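Local coordinates for probable transcriptional regulator, TetR family protein (Rhodococcus sp., PDB 3BJB), which probably binds cis-regulatory DNA through an N-terminal helix-turn-helix and acts as a transcription regulator of the TetR family, at residues E29-L34 with H46-R51; D97-V102 with D148-E153. All blocks are in the same frame, centred on the assembly; numbering follows the deposited sequence.

Interaction 1 (E29-L34 with H46-R51); sequences EAAIEL and HEVAKR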
loop_
_atom_site.group_PDB
_atom_site.type_symbol
_atom_site.label_atom_id
_atom_site.label_comp_id
_atom_site.label_asym_id
_atom_site.label_seq_id
_atom_site.Cartn_x
_atom_site.Cartn_y
_atom_site.Cartn_z
ATOM N N GLU B 29 9.033 -22.285 -3.757
ATOM C CA GLU B 29 10.446 -22.129 -4.072
ATOM C C GLU B 29 10.595 -21.398 -5.393
ATOM O O GLU B 29 11.144 -20.276 -5.446
ATOM C CB GLU B 29 11.101 -23.501 -4.193
ATOM C CG GLU B 29 12.476 -23.628 -3.547
ATOM C CD GLU B 29 12.400 -23.597 -2.033
ATOM O OE1 GLU B 29 12.878 -24.560 -1.401
ATOM O OE2 GLU B 29 11.846 -22.614 -1.481
ATOM N N ALA B 30 10.058 -22.029 -6.436
ATOM C CA ALA B 30 10.178 -21.565 -7.811
ATOM C C ALA B 30 9.567 -20.195 -8.015
ATOM O O ALA B 30 10.101 -19.383 -8.775
ATOM C CB ALA B 30 9.533 -22.549 -8.744
ATOM N N ALA B 31 8.445 -19.947 -7.340
ATOM C CA ALA B 31 7.765 -18.679 -7.420
ATOM C C ALA B 31 8.746 -17.609 -6.948
ATOM O O ALA B 31 8.980 -16.610 -7.680
ATOM C CB ALA B 31 6.508 -18.701 -6.615
ATOM N N ILE B 32 9.380 -17.876 -5.794
ATOM C CA ILE B 32 10.389 -16.984 -5.200
ATOM C C ILE B 32 11.561 -16.617 -6.142
ATOM O O ILE B 32 11.879 -15.423 -6.283
ATOM C CB ILE B 32 10.901 -17.514 -3.829
ATOM C CG1 ILE B 32 9.799 -17.403 -2.776
ATOM C CG2 ILE B 32 12.164 -16.751 -3.360
ATOM C CD1 ILE B 32 9.935 -18.410 -1.670
ATOM N N GLU B 33 12.171 -17.611 -6.788
ATOM C CA GLU B 33 13.223 -17.384 -7.795
ATOM C C GLU B 33 12.773 -16.556 -8.991
ATOM O O GLU B 33 13.528 -15.723 -9.503
ATOM C CB GLU B 33 13.743 -18.692 -8.395
ATOM C CG GLU B 33 13.603 -19.922 -7.552
ATOM C CD GLU B 33 14.644 -20.940 -7.926
ATOM O OE1 GLU B 33 14.385 -21.756 -8.851
ATOM O OE2 GLU B 33 15.739 -20.897 -7.322
ATOM N N LEU B 34 11.564 -16.801 -9.474
ATOM C CA LEU B 34 11.114 -16.031 -10.625
ATOM C C LEU B 34 10.827 -14.583 -10.269
ATOM O O LEU B 34 11.210 -13.668 -11.001
ATOM C CB LEU B 34 9.968 -16.722 -11.348
ATOM C CG LEU B 34 10.618 -17.792 -12.237
ATOM C CD1 LEU B 34 10.108 -19.245 -11.994
ATOM C CD2 LEU B 34 10.527 -17.365 -13.690
ATOM N N HIS B 46 3.084 -20.649 -16.117
ATOM C CA HIS B 46 3.646 -21.797 -16.839
ATOM C C HIS B 46 5.160 -22.004 -16.569
ATOM O O HIS B 46 5.647 -23.139 -16.603
ATOM C CB HIS B 46 3.297 -21.756 -18.348
ATOM C CG HIS B 46 4.124 -20.793 -19.137
ATOM N ND1 HIS B 46 5.236 -21.182 -19.856
ATOM C CD2 HIS B 46 4.004 -19.453 -19.321
ATOM C CE1 HIS B 46 5.772 -20.123 -20.442
ATOM N NE2 HIS B 46 5.043 -19.062 -20.136
ATOM N N GLU B 47 5.882 -20.913 -16.283
ATOM C CA GLU B 47 7.281 -21.015 -15.852
ATOM C C GLU B 47 7.427 -21.530 -14.388
ATOM O O GLU B 47 8.234 -22.431 -14.127
ATOM C CB GLU B 47 8.054 -19.715 -16.147
ATOM C CG GLU B 47 9.532 -19.677 -15.651
ATOM C CD GLU B 47 10.489 -20.728 -16.293
ATOM O OE1 GLU B 47 10.015 -21.680 -16.978
ATOM O OE2 GLU B 47 11.732 -20.600 -16.104
ATOM N N VAL B 48 6.627 -20.994 -13.455
ATOM C CA VAL B 48 6.513 -21.586 -12.097
ATOM C C VAL B 48 6.204 -23.103 -12.187
ATOM O O VAL B 48 6.797 -23.912 -11.464
ATOM C CB VAL B 48 5.450 -20.854 -11.163
ATOM C CG1 VAL B 48 5.413 -21.462 -9.754
ATOM C CG2 VAL B 48 5.693 -19.335 -11.058
ATOM N N ALA B 49 5.298 -23.490 -13.084
ATOM C CA ALA B 49 4.973 -24.902 -13.235
ATOM C C ALA B 49 6.195 -25.691 -13.708
ATOM O O ALA B 49 6.515 -26.752 -13.150
ATOM C CB ALA B 49 3.804 -25.089 -14.176
ATOM N N LYS B 50 6.873 -25.152 -14.725
ATOM C CA LYS B 50 8.129 -25.712 -15.232
ATOM C C LYS B 50 9.281 -25.737 -14.187
ATOM O O LYS B 50 10.122 -26.621 -14.225
ATOM C CB LYS B 50 8.568 -24.998 -16.531
ATOM C CG LYS B 50 9.940 -25.461 -17.003
ATOM C CD LYS B 50 10.435 -24.882 -18.321
ATOM C CE LYS B 50 11.731 -25.654 -18.703
ATOM N NZ LYS B 50 12.325 -25.408 -20.054
ATOM N N ARG B 51 9.337 -24.767 -13.273
ATOM C CA ARG B 51 10.378 -24.793 -12.241
ATOM C C ARG B 51 10.046 -25.793 -11.155
ATOM O O ARG B 51 10.825 -26.702 -10.896
ATOM C CB ARG B 51 10.591 -23.425 -11.630
ATOM C CG ARG B 51 11.277 -22.477 -12.528
ATOM C CD ARG B 51 12.748 -22.366 -12.202
ATOM N NE ARG B 51 13.340 -21.438 -13.163
ATOM C CZ ARG B 51 13.845 -20.246 -12.862
ATOM N NH1 ARG B 51 13.880 -19.813 -11.602
ATOM N NH2 ARG B 51 14.334 -19.491 -13.836
#
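Leu34 overlaps the guanidinium of Arg51, laying CD1 over one face, 3.7 Å above the plane and offset toward its rim. The same methyl also rests on the aliphatic stem of Arg51, with Leu34 CD1 3.5 Å from Arg51 CG. At the guanidinium edge, in its plane, comes Glu33 CB, 3.4 Å from Arg51 NH1. The Glu33 carboxylate stands nearly perpendicular to the guanidinium, the planes 89° apart, and the salt bridge from Arg51 NH1 to Glu33 OE1 is long and weak as a hydrogen bond (3.4 Å, 139° at the hydrogen). Arg51 NE makes a second salt bridge, to Glu47 OE2 one helical turn back at 3.5 Å, and NH2 a third, to Glu37. These helices, 22-37 and 45-51, belong to the TetR-type DNA-binding domain; the second is the leading helix of the predicted helix-turn-helix, and the axes of the two short segments pass 8.6 Å apart at closest, with their directions 125° apart. A methionine in place of Arg51 would probably leave Glu33, Glu37 and Glu47 without their shared positive mate. On the buried side, Val48 CG1, anti to its own backbone N, lies 4.3 Å from Ala31 CB, while Leu59 of helix 56-62 also touches Val48.

Interaction 2 (D97-V102 with D148-E153); sequences DAVYNV and DAAGIE. With SO4 (sulfate ion), chain K.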
loop_
_atom_site.group_PDB
_atom_site.type_symbol
_atom_site.label_atom_id
_atom_site.label_comp_id
_atom_site.label_asym_id
_atom_site.label_seq_id
_atom_site.Cartn_x
_atom_site.Cartn_y
_atom_site.Cartn_z
ATOM N N ASP B 97 8.869 -1.363 21.907
ATOM C CA ASP B 97 10.202 -1.658 21.434
ATOM C C ASP B 97 10.362 -3.014 20.736
ATOM O O ASP B 97 10.990 -3.124 19.662
ATOM C CB ASP B 97 11.108 -1.671 22.635
ATOM C CG ASP B 97 12.466 -1.223 22.309
ATOM O OD1 ASP B 97 13.337 -2.120 22.119
ATOM O OD2 ASP B 97 12.636 0.030 22.228
ATOM N N ALA B 98 9.845 -4.056 21.374
ATOM C CA ALA B 98 9.974 -5.380 20.829
ATOM C C ALA B 98 9.300 -5.394 19.452
ATOM O O ALA B 98 9.768 -6.041 18.510
ATOM C CB ALA B 98 9.361 -6.394 21.756
ATOM N N VAL B 99 8.223 -4.638 19.344
ATOM C CA VAL B 99 7.404 -4.646 18.157
ATOM C C VAL B 99 8.139 -3.852 17.093
ATOM O O VAL B 99 8.282 -4.275 15.960
ATOM C CB VAL B 99 5.992 -4.093 18.451
ATOM C CG1 VAL B 99 5.227 -3.952 17.187
ATOM C CG2 VAL B 99 5.236 -5.032 19.423
ATOM N N TYR B 100 8.676 -2.723 17.492
ATOM C CA TYR B 100 9.639 -2.044 16.658
ATOM C C TYR B 100 10.708 -2.987 16.105
ATOM O O TYR B 100 11.026 -2.918 14.933
ATOM C CB TYR B 100 10.311 -0.925 17.433
ATOM C CG TYR B 100 11.290 -0.222 16.572
ATOM C CD1 TYR B 100 10.862 0.420 15.402
ATOM C CD2 TYR B 100 12.649 -0.220 16.876
ATOM C CE1 TYR B 100 11.739 1.074 14.584
ATOM C CE2 TYR B 100 13.555 0.448 16.051
ATOM C CZ TYR B 100 13.083 1.096 14.903
ATOM O OH TYR B 100 13.937 1.753 14.046
ATOM N N ASN B 101 11.282 -3.846 16.940
ATOM C CA ASN B 101 12.377 -4.717 16.495
ATOM C C ASN B 101 11.969 -5.748 15.437
ATOM O O ASN B 101 12.781 -6.120 14.589
ATOM C CB ASN B 101 13.070 -5.434 17.666
ATOM C CG ASN B 101 13.875 -4.488 18.567
ATOM O OD1 ASN B 101 13.899 -4.670 19.795
ATOM N ND2 ASN B 101 14.538 -3.490 17.978
ATOM N N VAL B 102 10.734 -6.233 15.500
ATOM C CA VAL B 102 10.276 -7.172 14.488
ATOM C C VAL B 102 10.080 -6.459 13.144
ATOM O O VAL B 102 10.419 -7.003 12.077
ATOM C CB VAL B 102 8.969 -7.959 14.906
ATOM C CG1 VAL B 102 8.969 -8.299 16.351
ATOM C CG2 VAL B 102 7.700 -7.200 14.558
ATOM N N ASP B 148 3.534 -11.851 20.007
ATOM C CA ASP B 148 4.476 -12.722 20.683
ATOM C C ASP B 148 5.735 -11.973 21.088
ATOM O O ASP B 148 6.232 -12.110 22.207
ATOM C CB ASP B 148 4.805 -13.930 19.807
ATOM C CG ASP B 148 3.729 -15.032 19.877
ATOM O OD1 ASP B 148 2.826 -14.980 20.740
ATOM O OD2 ASP B 148 3.793 -15.980 19.071
ATOM N N ALA B 149 6.239 -11.162 20.173
ATOM C CA ALA B 149 7.436 -10.400 20.455
ATOM C C ALA B 149 7.185 -9.465 21.633
ATOM O O ALA B 149 8.052 -9.292 22.477
ATOM C CB ALA B 149 7.890 -9.617 19.227
ATOM N N ALA B 150 5.997 -8.870 21.683
ATOM C CA ALA B 150 5.623 -7.976 22.773
ATOM C C ALA B 150 5.349 -8.785 24.011
ATOM O O ALA B 150 5.313 -8.251 25.107
ATOM C CB ALA B 150 4.400 -7.201 22.403
ATOM N N GLY B 151 5.159 -10.087 23.826
ATOM C CA GLY B 151 4.755 -10.953 24.900
ATOM C C GLY B 151 3.353 -10.696 25.405
ATOM O O GLY B 151 3.094 -10.921 26.582
ATOM N N ILE B 152 2.435 -10.223 24.558
ATOM C CA ILE B 152 1.037 -10.146 25.021
ATOM C C ILE B 152 0.237 -11.385 24.630
ATOM O O ILE B 152 0.190 -11.791 23.453
ATOM C CB ILE B 152 0.247 -8.785 24.741
ATOM C CG1 ILE B 152 -1.124 -9.062 24.076
ATOM C CG2 ILE B 152 1.123 -7.700 24.093
ATOM C CD1 ILE B 152 -2.056 -7.858 23.971
ATOM N N GLU B 153 -0.355 -12.005 25.648
ATOM C CA GLU B 153 -1.036 -13.255 25.479
ATOM C C GLU B 153 -2.539 -13.034 25.374
ATOM O O GLU B 153 -3.262 -13.894 24.874
ATOM C CB GLU B 153 -0.717 -14.144 26.667
ATOM C CG GLU B 153 -0.617 -15.594 26.304
ATOM C CD GLU B 153 0.762 -16.158 26.602
ATOM O OE1 GLU B 153 1.216 -16.042 27.766
ATOM O OE2 GLU B 153 1.381 -16.713 25.655
HETATM S S SO4 K . -0.913 -10.701 28.844
HETATM O O1 SO4 K . -0.415 -10.033 30.044
HETATM O O2 SO4 K . -1.610 -11.961 29.123
HETATM O O3 SO4 K . -1.854 -9.761 28.234
HETATM O O4 SO4 K . 0.228 -11.081 28.015
#
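Ala149 and Ala150, near the C-terminal end of helix 134-150, pack against Ala98, Val99 and Val102 of helix 95-111 in the all-helical C-terminal domain of the TetR family. Small side chains allow the backbones to come close, the alpha carbons of Ala98 and Ala150 lying only 5.4 Å apart. Ala98 points its methyl at the other helix's backbone, with Ala98 CB 3.3 Å from Ala149 O, and Ala98 CB and Ala149 CB meet more loosely, at 4.4 Å. One turn along, the CG1 branch of Val102 reaches the methyl of Ala149. Val99 supplies its CG2 branch, anti to the carbonyl carbon because CG1 takes the place anti to the backbone N (chi1 173°), and Val99 CG2 meets Ala150 CB at 3.8 Å. The cross-contact is thus methyl against methyl and methyl against carbonyl.

Around this first shell, Met146, one turn earlier on helix 134-150, touches both valines. Phe85 of helix 66-86 packs on Val102 and Ala149, and Leu166 of helix 157-179 covers Val99. Just before Ala98, Asp97 is tied to Arg192 of helix 184-198 by a salt bridge.

Just past the contact, helix 134-150 ends in a Schellman motif. Gly151 is its C-prime residue, with a positive phi of 68° that favours glycine; its N bonds to Asp148 O at 2.8 Å, and Ile152 N reaches back to Leu147 O. The chain then turns away from helix 95-111 toward a sulfate, probably from the crystallisation liquor, which His154 ND1 also holds. Glu153 grips this ion through its backbone rather than its carboxylate: its N-H points at sulfate O4 in a short, fairly straight bond, 2.6 Å from N to O4 and 161° at the hydrogen.

Interactions 1 and 2 lie on opposite sides of the chain's centre, about 18 Å apart at their nearest atoms, one in the DNA-binding domain and the other in the C-terminal one. Each brings two helices together, the second at the end of one of them, and is partly buried, but the chemistry differs. The 29-34/46-51 contact is larger, 333 Å² against 172 Å², and couples a buried aliphatic side to an ionic network at its more exposed side. The 97-102/148-153 contact relies on small apolar side chains, while its segments' ionic partners, including the sulfate, lie away from the interface. Helix 66-86 is common to both surroundings, touching Ala31 in the first and Val102 and Ala149 in the second.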